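Local atomic coordinates of Non-reducing end beta-L-arabinofuranosidase (Bacteroides thetaiotaomicron, PDB entry 5MQO), a protein that probably hydrolyses glycosidic bonds in complex plant pectin as a family GH127 glycoside hydrolase of a gut bacterium, likely an aceric acidase. Residues Thr377-Thr382 against Tyr427-Pro432; Leu412-Leu417 against Pro603-Leu608; Cys607-Asp612 against Gly688-Trp693; Glu381-Ile386 against Pro459-Arg464. All blocks are in the same frame, centred on the assembly; numbering follows the deposited sequence.

Contact 1: Thr377-Thr382 against Tyr427-Pro432; sequences TAHNET and YFYTNP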
loop_
_atom_site.group_PDB
_atom_site.type_symbol
_atom_site.label_atom_id
_atom_site.label_comp_id
_atom_site.label_asym_id
_atom_site.label_seq_id
_atom_site.Cartn_x
_atom_site.Cartn_y
_atom_site.Cartn_z
ATOM N N THR A 377 -18.694 9.391 -1.732
ATOM C CA THR A 377 -18.543 8.708 -2.989
ATOM C C THR A 377 -17.093 8.458 -3.399
ATOM O O THR A 377 -16.844 8.139 -4.562
ATOM C CB THR A 377 -19.290 9.451 -4.110
ATOM O OG1 THR A 377 -18.789 10.780 -4.205
ATOM C CG2 THR A 377 -20.799 9.500 -3.810
ATOM N N ALA A 378 -16.139 8.562 -2.479
ATOM C CA ALA A 378 -14.754 8.131 -2.772
ATOM C C ALA A 378 -14.765 6.659 -3.111
ATOM O O ALA A 378 -15.340 5.862 -2.369
ATOM C CB ALA A 378 -13.842 8.363 -1.590
ATOM N N HIS A 379 -14.188 6.309 -4.253
ATOM C CA HIS A 379 -14.158 4.913 -4.716
ATOM C C HIS A 379 -13.061 4.192 -3.945
ATOM O O HIS A 379 -13.368 3.332 -3.138
ATOM C CB HIS A 379 -13.952 4.837 -6.232
ATOM C CG HIS A 379 -14.089 3.464 -6.794
ATOM N ND1 HIS A 379 -15.297 2.942 -7.189
ATOM C CD2 HIS A 379 -13.167 2.508 -7.044
ATOM C CE1 HIS A 379 -15.116 1.714 -7.652
ATOM N NE2 HIS A 379 -13.829 1.429 -7.575
ATOM N N ASN A 380 -11.803 4.580 -4.151
ATOM C CA ASN A 380 -10.667 4.043 -3.385
ATOM C C ASN A 380 -10.634 2.518 -3.275
ATOM O O ASN A 380 -10.493 1.917 -2.206
ATOM C CB ASN A 380 -10.665 4.678 -2.025
ATOM C CG ASN A 380 -10.452 6.163 -2.094
ATOM O OD1 ASN A 380 -9.899 6.688 -3.075
ATOM N ND2 ASN A 380 -10.871 6.861 -1.039
ATOM N N GLU A 381 -10.791 1.908 -4.431
ATOM C CA GLU A 381 -10.587 0.491 -4.630
ATOM C C GLU A 381 -9.269 0.046 -3.962
ATOM O O GLU A 381 -8.222 0.652 -4.190
ATOM C CB GLU A 381 -10.578 0.260 -6.138
ATOM C CG GLU A 381 -10.055 -1.066 -6.586
ATOM C CD GLU A 381 -10.511 -1.401 -7.975
ATOM O OE1 GLU A 381 -10.674 -0.457 -8.820
ATOM O OE2 GLU A 381 -10.692 -2.625 -8.181
ATOM N N THR A 382 -9.324 -0.994 -3.129
ATOM C CA THR A 382 -8.172 -1.363 -2.296
ATOM C C THR A 382 -6.873 -1.568 -3.092
ATOM O O THR A 382 -5.797 -1.209 -2.621
ATOM C CB THR A 382 -8.463 -2.604 -1.432
ATOM O OG1 THR A 382 -9.692 -2.404 -0.715
ATOM C CG2 THR A 382 -7.329 -2.868 -0.444
ATOM N N TYR A 427 -13.638 -8.661 3.472
ATOM C CA TYR A 427 -12.939 -7.668 2.668
ATOM C C TYR A 427 -13.827 -6.514 2.121
ATOM O O TYR A 427 -15.002 -6.696 1.804
ATOM C CB TYR A 427 -12.248 -8.358 1.506
ATOM C CG TYR A 427 -11.202 -9.337 1.927
ATOM C CD1 TYR A 427 -11.545 -10.642 2.302
ATOM C CD2 TYR A 427 -9.847 -8.990 1.932
ATOM C CE1 TYR A 427 -10.569 -11.574 2.688
ATOM C CE2 TYR A 427 -8.858 -9.914 2.302
ATOM C CZ TYR A 427 -9.216 -11.206 2.685
ATOM O OH TYR A 427 -8.250 -12.118 3.054
ATOM N N PHE A 428 -13.229 -5.326 2.013
ATOM C CA PHE A 428 -13.817 -4.227 1.260
ATOM C C PHE A 428 -13.280 -4.219 -0.156
ATOM O O PHE A 428 -12.070 -4.357 -0.348
ATOM C CB PHE A 428 -13.422 -2.842 1.853
ATOM C CG PHE A 428 -14.305 -2.342 2.956
ATOM C CD1 PHE A 428 -15.698 -2.436 2.875
ATOM C CD2 PHE A 428 -13.739 -1.721 4.050
ATOM C CE1 PHE A 428 -16.492 -1.954 3.888
ATOM C CE2 PHE A 428 -14.529 -1.255 5.071
ATOM C CZ PHE A 428 -15.906 -1.365 4.992
ATOM N N TYR A 429 -14.169 -3.944 -1.106
ATOM C CA TYR A 429 -13.773 -3.441 -2.423
ATOM C C TYR A 429 -13.521 -1.905 -2.370
ATOM O O TYR A 429 -12.378 -1.469 -2.552
ATOM C CB TYR A 429 -14.842 -3.782 -3.449
ATOM C CG TYR A 429 -14.451 -3.574 -4.907
ATOM C CD1 TYR A 429 -13.541 -4.439 -5.554
ATOM C CD2 TYR A 429 -15.028 -2.558 -5.660
ATOM C CE1 TYR A 429 -13.215 -4.265 -6.902
ATOM C CE2 TYR A 429 -14.707 -2.377 -6.999
ATOM C CZ TYR A 429 -13.811 -3.230 -7.619
ATOM O OH TYR A 429 -13.504 -3.032 -8.934
ATOM N N THR A 430 -14.568 -1.095 -2.111
ATOM C CA THR A 430 -14.413 0.353 -1.882
ATOM C C THR A 430 -13.941 0.698 -0.439
ATOM O O THR A 430 -14.260 -0.009 0.521
ATOM C CB THR A 430 -15.731 1.119 -2.132
ATOM O OG1 THR A 430 -16.800 0.495 -1.410
ATOM C CG2 THR A 430 -16.061 1.148 -3.577
ATOM N N ASN A 431 -13.226 1.817 -0.320
ATOM C CA ASN A 431 -12.788 2.383 0.944
ATOM C C ASN A 431 -13.252 3.844 1.083
ATOM O O ASN A 431 -12.438 4.773 0.994
ATOM C CB ASN A 431 -11.278 2.319 1.041
ATOM C CG ASN A 431 -10.796 0.930 1.253
ATOM O OD1 ASN A 431 -10.765 0.434 2.380
ATOM N ND2 ASN A 431 -10.435 0.282 0.183
ATOM N N PRO A 432 -14.550 4.048 1.352
ATOM C CA PRO A 432 -15.055 5.403 1.482
ATOM C C PRO A 432 -14.509 6.124 2.713
ATOM O O PRO A 432 -14.048 5.478 3.646
ATOM C CB PRO A 432 -16.581 5.191 1.605
ATOM C CG PRO A 432 -16.727 3.876 2.256
ATOM C CD PRO A 432 -15.520 3.059 1.862
#

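Contact 2: Leu412-Leu417 against Pro603-Leu608; sequences LYNSVL and PLVYCL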
loop_
_atom_site.group_PDB
_atom_site.type_symbol
_atom_site.label_atom_id
_atom_site.label_comp_id
_atom_site.label_asym_id
_atom_site.label_seq_id
_atom_site.Cartn_x
_atom_site.Cartn_y
_atom_site.Cartn_z
ATOM N N LEU A 412 -0.136 1.719 3.605
ATOM C CA LEU A 412 -0.214 0.431 4.290
ATOM C C LEU A 412 -1.188 0.398 5.469
ATOM O O LEU A 412 -2.025 -0.501 5.494
ATOM C CB LEU A 412 1.179 -0.066 4.729
ATOM C CG LEU A 412 1.277 -1.462 5.381
ATOM C CD1 LEU A 412 0.757 -2.615 4.532
ATOM C CD2 LEU A 412 2.726 -1.733 5.770
ATOM N N TYR A 413 -1.090 1.350 6.419
ATOM C CA TYR A 413 -2.014 1.373 7.580
ATOM C C TYR A 413 -3.441 1.853 7.199
ATOM O O TYR A 413 -4.421 1.352 7.720
ATOM C CB TYR A 413 -1.502 2.225 8.750
ATOM C CG TYR A 413 -0.250 1.746 9.473
ATOM C CD1 TYR A 413 -0.309 0.847 10.532
ATOM C CD2 TYR A 413 0.995 2.240 9.132
ATOM C CE1 TYR A 413 0.858 0.413 11.197
ATOM C CE2 TYR A 413 2.148 1.829 9.799
ATOM C CZ TYR A 413 2.080 0.925 10.830
ATOM O OH TYR A 413 3.276 0.549 11.418
ATOM N N ASN A 414 -3.575 2.789 6.284
ATOM C CA ASN A 414 -4.847 3.521 6.183
ATOM C C ASN A 414 -5.730 3.231 4.959
ATOM O O ASN A 414 -6.915 3.550 4.996
ATOM C CB ASN A 414 -4.569 5.027 6.248
ATOM C CG ASN A 414 -3.784 5.389 7.460
ATOM O OD1 ASN A 414 -4.264 5.226 8.557
ATOM N ND2 ASN A 414 -2.553 5.803 7.278
ATOM N N SER A 415 -5.161 2.683 3.880
ATOM C CA SER A 415 -5.950 2.346 2.696
ATOM C C SER A 415 -5.703 0.961 2.116
ATOM O O SER A 415 -6.255 0.627 1.078
ATOM C CB SER A 415 -5.741 3.419 1.640
ATOM O OG SER A 415 -4.376 3.653 1.374
ATOM N N VAL A 416 -4.910 0.148 2.796
ATOM C CA VAL A 416 -4.672 -1.250 2.404
ATOM C C VAL A 416 -5.170 -2.149 3.543
ATOM O O VAL A 416 -6.035 -3.009 3.333
ATOM C CB VAL A 416 -3.169 -1.481 2.131
ATOM C CG1 VAL A 416 -2.861 -2.948 1.888
ATOM C CG2 VAL A 416 -2.725 -0.651 0.940
ATOM N N LEU A 417 -4.646 -1.919 4.748
ATOM C CA LEU A 417 -5.103 -2.624 5.921
ATOM C C LEU A 417 -6.599 -2.376 6.196
ATOM O O LEU A 417 -7.279 -3.233 6.789
ATOM C CB LEU A 417 -4.228 -2.247 7.119
ATOM C CG LEU A 417 -4.502 -2.853 8.496
ATOM C CD1 LEU A 417 -4.363 -4.363 8.533
ATOM C CD2 LEU A 417 -3.565 -2.221 9.493
ATOM N N PRO A 603 1.176 7.856 12.440
ATOM C CA PRO A 603 0.843 7.490 11.063
ATOM C C PRO A 603 -0.601 7.090 10.818
ATOM O O PRO A 603 -0.978 6.866 9.646
ATOM C CB PRO A 603 1.742 6.291 10.799
ATOM C CG PRO A 603 1.810 5.599 12.123
ATOM C CD PRO A 603 1.710 6.685 13.182
ATOM N N LEU A 604 -1.407 7.001 11.873
ATOM C CA LEU A 604 -2.787 6.540 11.721
ATOM C C LEU A 604 -3.729 7.700 11.545
ATOM O O LEU A 604 -3.755 8.617 12.351
ATOM C CB LEU A 604 -3.238 5.710 12.921
ATOM C CG LEU A 604 -2.444 4.413 13.147
ATOM C CD1 LEU A 604 -2.967 3.688 14.377
ATOM C CD2 LEU A 604 -2.468 3.476 11.944
ATOM N N VAL A 605 -4.508 7.655 10.485
ATOM C CA VAL A 605 -5.647 8.567 10.305
ATOM C C VAL A 605 -6.750 8.030 11.181
ATOM O O VAL A 605 -7.013 6.815 11.189
ATOM C CB VAL A 605 -6.098 8.606 8.823
ATOM C CG1 VAL A 605 -7.406 9.384 8.635
ATOM C CG2 VAL A 605 -4.961 9.173 7.992
ATOM N N TYR A 606 -7.363 8.919 11.942
ATOM C CA TYR A 606 -8.477 8.524 12.781
ATOM C C TYR A 606 -9.804 8.902 12.129
ATOM O O TYR A 606 -9.868 9.774 11.252
ATOM C CB TYR A 606 -8.346 9.126 14.184
ATOM C CG TYR A 606 -7.495 8.277 15.103
ATOM C CD1 TYR A 606 -6.101 8.281 14.997
ATOM C CD2 TYR A 606 -8.075 7.467 16.055
ATOM C CE1 TYR A 606 -5.313 7.489 15.811
ATOM C CE2 TYR A 606 -7.309 6.690 16.890
ATOM C CZ TYR A 606 -5.920 6.700 16.767
ATOM O OH TYR A 606 -5.137 5.916 17.578
ATOM N N CYS A 607 -10.853 8.230 12.598
ATOM C CA CYS A 607 -12.232 8.500 12.190
ATOM C C CYS A 607 -13.157 8.408 13.365
ATOM O O CYS A 607 -12.740 7.999 14.444
ATOM C CB CYS A 607 -12.674 7.463 11.163
ATOM S SG CYS A 607 -12.834 5.792 11.812
ATOM N N LEU A 608 -14.415 8.777 13.125
ATOM C CA LEU A 608 -15.520 8.679 14.096
ATOM C C LEU A 608 -16.635 7.783 13.550
ATOM O O LEU A 608 -17.087 8.019 12.425
ATOM C CB LEU A 608 -16.084 10.075 14.376
ATOM C CG LEU A 608 -17.339 10.210 15.262
ATOM C CD1 LEU A 608 -17.137 9.600 16.639
ATOM C CD2 LEU A 608 -17.745 11.672 15.421
#

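Contact 3: Cys607-Asp612 against Gly688-Trp693; sequences CLESMD and GEMTVW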
loop_
_atom_site.group_PDB
_atom_site.type_symbol
_atom_site.label_atom_id
_atom_site.label_comp_id
_atom_site.label_asym_id
_atom_site.label_seq_id
_atom_site.Cartn_x
_atom_site.Cartn_y
_atom_site.Cartn_z
ATOM N N CYS A 607 -10.853 8.230 12.598
ATOM C CA CYS A 607 -12.232 8.500 12.190
ATOM C C CYS A 607 -13.157 8.408 13.365
ATOM O O CYS A 607 -12.740 7.999 14.444
ATOM C CB CYS A 607 -12.674 7.463 11.163
ATOM S SG CYS A 607 -12.834 5.792 11.812
ATOM N N LEU A 608 -14.415 8.777 13.125
ATOM C CA LEU A 608 -15.520 8.679 14.096
ATOM C C LEU A 608 -16.635 7.783 13.550
ATOM O O LEU A 608 -17.087 8.019 12.425
ATOM C CB LEU A 608 -16.084 10.075 14.376
ATOM C CG LEU A 608 -17.339 10.210 15.262
ATOM C CD1 LEU A 608 -17.137 9.600 16.639
ATOM C CD2 LEU A 608 -17.745 11.672 15.421
ATOM N N GLU A 609 -17.052 6.764 14.330
ATOM C CA GLU A 609 -18.256 5.931 14.034
ATOM C C GLU A 609 -19.409 6.281 14.964
ATOM O O GLU A 609 -19.177 6.741 16.059
ATOM C CB GLU A 609 -17.985 4.443 14.182
ATOM C CG GLU A 609 -16.848 3.944 13.351
ATOM C CD GLU A 609 -16.922 2.466 13.068
ATOM O OE1 GLU A 609 -16.114 1.714 13.632
ATOM O OE2 GLU A 609 -17.766 2.054 12.251
ATOM N N SER A 610 -20.640 6.015 14.534
ATOM C CA SER A 610 -21.840 6.481 15.256
ATOM C C SER A 610 -21.986 5.830 16.606
ATOM O O SER A 610 -22.443 6.481 17.525
ATOM C CB SER A 610 -23.128 6.274 14.450
ATOM O OG SER A 610 -23.127 5.027 13.750
ATOM N N MET A 611 -21.563 4.573 16.740
ATOM C CA MET A 611 -21.582 3.881 18.041
ATOM C C MET A 611 -20.587 4.402 19.110
ATOM O O MET A 611 -20.681 3.967 20.242
ATOM C CB MET A 611 -21.460 2.346 17.861
ATOM C CG MET A 611 -20.135 1.775 17.350
ATOM S SD MET A 611 -19.901 1.833 15.548
ATOM C CE MET A 611 -21.155 0.723 14.887
ATOM N N ASP A 612 -19.642 5.291 18.767
ATOM C CA ASP A 612 -18.723 5.922 19.741
ATOM C C ASP A 612 -19.156 7.347 20.109
ATOM O O ASP A 612 -18.346 8.118 20.594
ATOM C CB ASP A 612 -17.281 6.040 19.195
ATOM C CG ASP A 612 -16.589 4.702 18.953
ATOM O OD1 ASP A 612 -16.720 3.792 19.799
ATOM O OD2 ASP A 612 -15.865 4.600 17.908
ATOM N N GLY A 688 -23.441 1.063 10.758
ATOM C CA GLY A 688 -23.636 2.339 11.433
ATOM C C GLY A 688 -23.214 3.462 10.520
ATOM O O GLY A 688 -23.224 3.304 9.308
ATOM N N GLU A 689 -22.846 4.596 11.103
ATOM C CA GLU A 689 -22.352 5.731 10.345
ATOM C C GLU A 689 -20.860 5.959 10.616
ATOM O O GLU A 689 -20.324 5.454 11.581
ATOM C CB GLU A 689 -23.226 6.962 10.636
ATOM C CG GLU A 689 -24.645 6.831 10.080
ATOM C CD GLU A 689 -25.485 8.103 10.219
ATOM O OE1 GLU A 689 -26.248 8.172 11.191
ATOM O OE2 GLU A 689 -25.404 9.015 9.350
ATOM N N MET A 690 -20.180 6.660 9.713
ATOM C CA MET A 690 -18.729 6.898 9.831
ATOM C C MET A 690 -18.317 8.140 9.050
ATOM O O MET A 690 -18.916 8.437 8.022
ATOM C CB MET A 690 -17.929 5.690 9.323
ATOM C CG MET A 690 -16.399 5.826 9.410
ATOM S SD MET A 690 -15.592 6.713 8.049
ATOM C CE MET A 690 -15.542 5.525 6.730
ATOM N N THR A 691 -17.293 8.852 9.533
ATOM C CA THR A 691 -16.706 9.949 8.751
ATOM C C THR A 691 -15.263 10.127 9.194
ATOM O O THR A 691 -14.993 9.989 10.386
ATOM C CB THR A 691 -17.502 11.280 8.894
ATOM O OG1 THR A 691 -16.911 12.307 8.082
ATOM C CG2 THR A 691 -17.533 11.775 10.337
ATOM N N VAL A 692 -14.351 10.416 8.255
ATOM C CA VAL A 692 -12.993 10.812 8.611
ATOM C C VAL A 692 -12.972 12.325 8.847
ATOM O O VAL A 692 -12.554 12.791 9.896
ATOM C CB VAL A 692 -11.943 10.390 7.546
ATOM C CG1 VAL A 692 -10.525 10.862 7.899
ATOM C CG2 VAL A 692 -11.974 8.885 7.331
ATOM N N TRP A 693 -13.427 13.101 7.880
ATOM C CA TRP A 693 -13.370 14.562 8.004
ATOM C C TRP A 693 -14.591 15.036 8.782
ATOM O O TRP A 693 -15.688 14.526 8.548
ATOM C CB TRP A 693 -13.281 15.239 6.622
ATOM C CG TRP A 693 -11.983 15.035 6.012
ATOM C CD1 TRP A 693 -11.592 13.952 5.327
ATOM C CD2 TRP A 693 -10.861 15.911 6.064
ATOM N NE1 TRP A 693 -10.295 14.093 4.916
ATOM C CE2 TRP A 693 -9.820 15.293 5.354
ATOM C CE3 TRP A 693 -10.644 17.183 6.610
ATOM C CZ2 TRP A 693 -8.560 15.884 5.191
ATOM C CZ3 TRP A 693 -9.390 17.779 6.468
ATOM C CH2 TRP A 693 -8.362 17.128 5.763
#

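Contact 4: Glu381-Ile386 against Pro459-Arg464; sequences ETCANI and PPNTLR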
loop_
_atom_site.group_PDB
_atom_site.type_symbol
_atom_site.label_atom_id
_atom_site.label_comp_id
_atom_site.label_asym_id
_atom_site.label_seq_id
_atom_site.Cartn_x
_atom_site.Cartn_y
_atom_site.Cartn_z
ATOM N N GLU A 381 -10.791 1.908 -4.431
ATOM C CA GLU A 381 -10.587 0.491 -4.630
ATOM C C GLU A 381 -9.269 0.046 -3.962
ATOM O O GLU A 381 -8.222 0.652 -4.190
ATOM C CB GLU A 381 -10.578 0.260 -6.138
ATOM C CG GLU A 381 -10.055 -1.066 -6.586
ATOM C CD GLU A 381 -10.511 -1.401 -7.975
ATOM O OE1 GLU A 381 -10.674 -0.457 -8.820
ATOM O OE2 GLU A 381 -10.692 -2.625 -8.181
ATOM N N THR A 382 -9.324 -0.994 -3.129
ATOM C CA THR A 382 -8.172 -1.363 -2.296
ATOM C C THR A 382 -6.873 -1.568 -3.092
ATOM O O THR A 382 -5.797 -1.209 -2.621
ATOM C CB THR A 382 -8.463 -2.604 -1.432
ATOM O OG1 THR A 382 -9.692 -2.404 -0.715
ATOM C CG2 THR A 382 -7.329 -2.868 -0.444
ATOM N N CYS A 383 -7.005 -2.114 -4.298
ATOM C CA CYS A 383 -5.873 -2.423 -5.155
ATOM C C CYS A 383 -5.230 -1.167 -5.715
ATOM O O CYS A 383 -4.052 -1.181 -6.033
ATOM C CB CYS A 383 -6.292 -3.351 -6.311
ATOM S SG CYS A 383 -6.718 -5.052 -5.824
ATOM N N ALA A 384 -6.000 -0.097 -5.865
ATOM C CA ALA A 384 -5.459 1.191 -6.338
ATOM C C ALA A 384 -4.534 1.747 -5.274
ATOM O O ALA A 384 -3.514 2.395 -5.588
ATOM C CB ALA A 384 -6.580 2.203 -6.623
ATOM N N ASN A 385 -4.909 1.487 -4.019
ATOM C CA ASN A 385 -4.193 2.009 -2.869
ATOM C C ASN A 385 -2.890 1.183 -2.697
ATOM O O ASN A 385 -1.840 1.722 -2.424
ATOM C CB ASN A 385 -5.092 1.961 -1.645
ATOM C CG ASN A 385 -6.509 2.488 -1.921
ATOM O OD1 ASN A 385 -6.751 3.166 -2.914
ATOM N ND2 ASN A 385 -7.457 2.151 -1.042
ATOM N N ILE A 386 -2.979 -0.119 -2.943
ATOM C CA ILE A 386 -1.814 -1.009 -3.021
ATOM C C ILE A 386 -0.913 -0.581 -4.168
ATOM O O ILE A 386 0.298 -0.728 -4.096
ATOM C CB ILE A 386 -2.241 -2.492 -3.232
ATOM C CG1 ILE A 386 -2.986 -3.002 -1.992
ATOM C CG2 ILE A 386 -1.041 -3.398 -3.572
ATOM C CD1 ILE A 386 -3.620 -4.367 -2.142
ATOM N N PRO A 459 -9.418 -9.050 -3.234
ATOM C CA PRO A 459 -9.072 -9.619 -1.913
ATOM C C PRO A 459 -7.815 -10.509 -1.902
ATOM O O PRO A 459 -6.999 -10.377 -0.991
ATOM C CB PRO A 459 -10.340 -10.387 -1.487
ATOM C CG PRO A 459 -11.426 -9.776 -2.273
ATOM C CD PRO A 459 -10.810 -9.366 -3.582
ATOM N N PRO A 460 -7.634 -11.367 -2.918
ATOM C CA PRO A 460 -6.359 -12.067 -3.002
ATOM C C PRO A 460 -5.131 -11.150 -3.031
ATOM O O PRO A 460 -4.147 -11.414 -2.346
ATOM C CB PRO A 460 -6.491 -12.853 -4.300
ATOM C CG PRO A 460 -7.952 -13.126 -4.404
ATOM C CD PRO A 460 -8.590 -11.867 -3.921
ATOM N N ASN A 461 -5.208 -10.071 -3.796
ATOM C CA ASN A 461 -4.124 -9.108 -3.830
ATOM C C ASN A 461 -4.011 -8.431 -2.458
ATOM O O ASN A 461 -2.891 -8.216 -1.945
ATOM C CB ASN A 461 -4.319 -8.100 -4.993
ATOM C CG ASN A 461 -3.153 -7.122 -5.143
ATOM O OD1 ASN A 461 -2.084 -7.325 -4.586
ATOM N ND2 ASN A 461 -3.369 -6.041 -5.876
ATOM N N THR A 462 -5.145 -8.116 -1.836
ATOM C CA THR A 462 -5.094 -7.492 -0.515
ATOM C C THR A 462 -4.360 -8.390 0.481
ATOM O O THR A 462 -3.429 -7.936 1.137
ATOM C CB THR A 462 -6.496 -7.122 -0.027
ATOM O OG1 THR A 462 -7.027 -6.163 -0.938
ATOM C CG2 THR A 462 -6.475 -6.522 1.343
ATOM N N LEU A 463 -4.762 -9.659 0.556
ATOM C CA LEU A 463 -4.207 -10.611 1.517
ATOM C C LEU A 463 -2.719 -10.917 1.259
ATOM O O LEU A 463 -1.908 -10.879 2.174
ATOM C CB LEU A 463 -5.034 -11.911 1.544
ATOM C CG LEU A 463 -4.583 -13.008 2.540
ATOM C CD1 LEU A 463 -4.429 -12.491 3.961
ATOM C CD2 LEU A 463 -5.524 -14.212 2.529
ATOM N N ARG A 464 -2.342 -11.191 0.030
ATOM C CA ARG A 464 -0.929 -11.412 -0.234
ATOM C C ARG A 464 -0.085 -10.175 0.069
ATOM O O ARG A 464 1.055 -10.300 0.499
ATOM C CB ARG A 464 -0.692 -11.909 -1.662
ATOM C CG ARG A 464 -0.778 -10.857 -2.736
ATOM C CD ARG A 464 0.562 -10.189 -3.059
ATOM N NE ARG A 464 0.965 -10.505 -4.420
ATOM C CZ ARG A 464 0.369 -10.041 -5.524
ATOM N NH1 ARG A 464 -0.654 -9.203 -5.463
ATOM N NH2 ARG A 464 0.810 -10.427 -6.718
#

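Contact 1: Thr377-Thr382 against Tyr427-Pro432
With CG beside its backbone N (chi1 -72°), Asn431 places its amide between Asn380 and Thr382, and the like rotation of Thr382 (chi1 -52°) brings OG1 to meet it. Asn431 ND2 spends one N-H on Asn380 O, 2.9 Å away and nearly straight at 168°, and the other on Thr382 OG1, also at 2.9 Å; both acceptors lie close to the amide plane. Thr382 OG1 in turn donates to Phe428 O at 3.1 Å, approaching from above that carbonyl's plane. With Ser418 bonded to Asn431 OD1, both ends of the buried amide are satisfied and its rotation is fixed. The backbones are tied as well, Asn431 N to His379 O at 3.2 Å and Thr382 N to Tyr429 O at 3.1 Å. These bonds join two loops of the helical catalytic domain, an (alpha/alpha)6 barrel in this family; Glu381 is the N-cap of helix 382-399, and Tyr429 O serves an N-H of its first turn. Beside them, Thr430 CG2 sits over one face of the His379 ring, 4.3 Å from its centroid, while Tyr429 meets that ring obliquely. Tyr429 OH lies 2.9 Å from Glu381 OE2 and is hydrogen-bonded to Gln365.

Contact 2: Leu412-Leu417 against Pro603-Leu608
The Asn414 amide and the Tyr413 ring, both on helix 402-416, meet the start of strand 604-608. Pro603 O lies nearly in the amide plane, only 7° out of it, and accepts from Asn414 ND2 at 3.0 Å. Val605 N comes differently: it donates to Asn414 OD1 at 3.1 Å from well above the carbonyl plane, although its own N-H points straight at the oxygen (165°). One side-chain amide thus serves a backbone C=O and the N-H two residues further on, much as one residue of a parallel neighbouring strand would. ND2 also donates to Thr410 O in the preceding helical turn, which helps to fix the amide's rotation. Val605 CG2 packs 4.0 Å from Asn414 CG.

The Tyr413 ring is approached obliquely by Leu604 CD2, which is closest to the root of the side chain, 3.6 Å from Tyr413 CB, and by Pro603 CG at 4.4 Å from Tyr413 CE2. Phe50 meets the same ring edge-to-face. Around these residues the helix widens into a pi-type turn, with Leu417 N bonded to Leu412 O at 3.1 Å. The axes of 412-416 and 604-608 approach to 7.9 Å at 49°, which is a helix of the catalytic barrel docked on a strand of the C-terminal beta domain, an interdomain interface.

Contact 3: Cys607-Asp612 against Gly688-Trp693
Ser610 reaches across to Glu689 atom by atom: its CB lies 3.9 Å from Glu689 CB, and its OG, one bond further, accepts from Glu689 N at 2.7 Å along a nearly straight path (171°). OG stands between the backbone N and the carbonyl carbon (chi1 40°), which aims it at that N-H and brings it beside the CA of Gly688. The backbone completes the grip, since Ser610 N donates to Glu689 O at 3.0 Å; both polar groups of the Glu689 backbone are therefore held by a single residue. Were OG removed, as in an alanine, Glu689 N is likely to be left without its acceptor and the Gly688-Glu689 end to become more mobile. Further in lies an antiparallel ladder in the sheet of the C-terminal domain. Leu608 and Thr691 form its hydrogen-bonded pair, Leu608 N to Thr691 O at 3.1 Å and Thr691 N to Leu608 O at 3.0 Å. Glu609 and Met690 form the non-hydrogen-bonded pair, with side chains on the opposite face from Leu608 and Thr691. The Glu609 carboxylate turns to Arg685, a salt bridge, and to Gly683 N. At the far end Cys607 CB packs on Val692 CG2 at 4.1 Å. Beyond Ser610 the chain leaves the ladder in a turn, where Asp612 N bonds back to Glu609 O at 3.1 Å.

Contact 4: Glu381-Ile386 against Pro459-Arg464
Cys383 SG lies alongside the amide of Asn461, 3.5 Å from Asn461 ND2. The same sulfur forms a disulfide with Cys458, the residue just before Pro459, and so covalently ties the first turn of helix 382-386 to the start of helix 458-466. No hydrogen bond crosses between the two segments; the rest is packing. The Asn461 amide is placed by a CG trans to the backbone N (chi1 -176°), and its ND2 donates to Tyr302 OH of helix 297-314, a polar partner for a buried group. A leucine in its place would probably leave that tyrosine hydroxyl without this mate.

Methyl groups of Ile386 and Thr382 make the van der Waals contacts. The side chains of Ile386 and Asn461 come from opposite directions, Ile386 CD1 reaching 3.8 Å from Thr462 CA and 3.9 Å from Asn461 O. Thr382 and Thr462 cross at about a right angle, with Thr382 CG2 touching Thr462 OG1 at 3.3 Å; this hydroxyl is bonded to Cys458 O one turn back, within its own helix.

Geometrically the two short axes pass 9.7 Å apart and are inclined by 41°. Helix 297-314 packs against Ala384 and Ile386, whereas helices 50-69 and 102-117 flank the other helix through Leu463 and Pro460, so the pair lies among the helices of the catalytic barrel.

Overall arrangement
Along the chain the segments 377-386, 412-417, 427-432 and 459-464 come first, all in the catalytic domain, followed by 603-612 and 688-693 in the C-terminal one. Contacts 1 and 4 both involve the residues leading into helix 382-399, have Glu381 and Thr382 in common, and lie about 10 Å apart between centres. Strand 604-609 takes part in contacts 2 and 3, whose centres are about 13 Å apart. Asn385 links the groups: its ND2 reaches Asn380 O of contact 1 and Ser415 O of contact 2. Contacts 3 and 4, about 23 Å between centres, do not touch. Barrel and beta domain meet at contact 2 and again where Pro432 touches Met690.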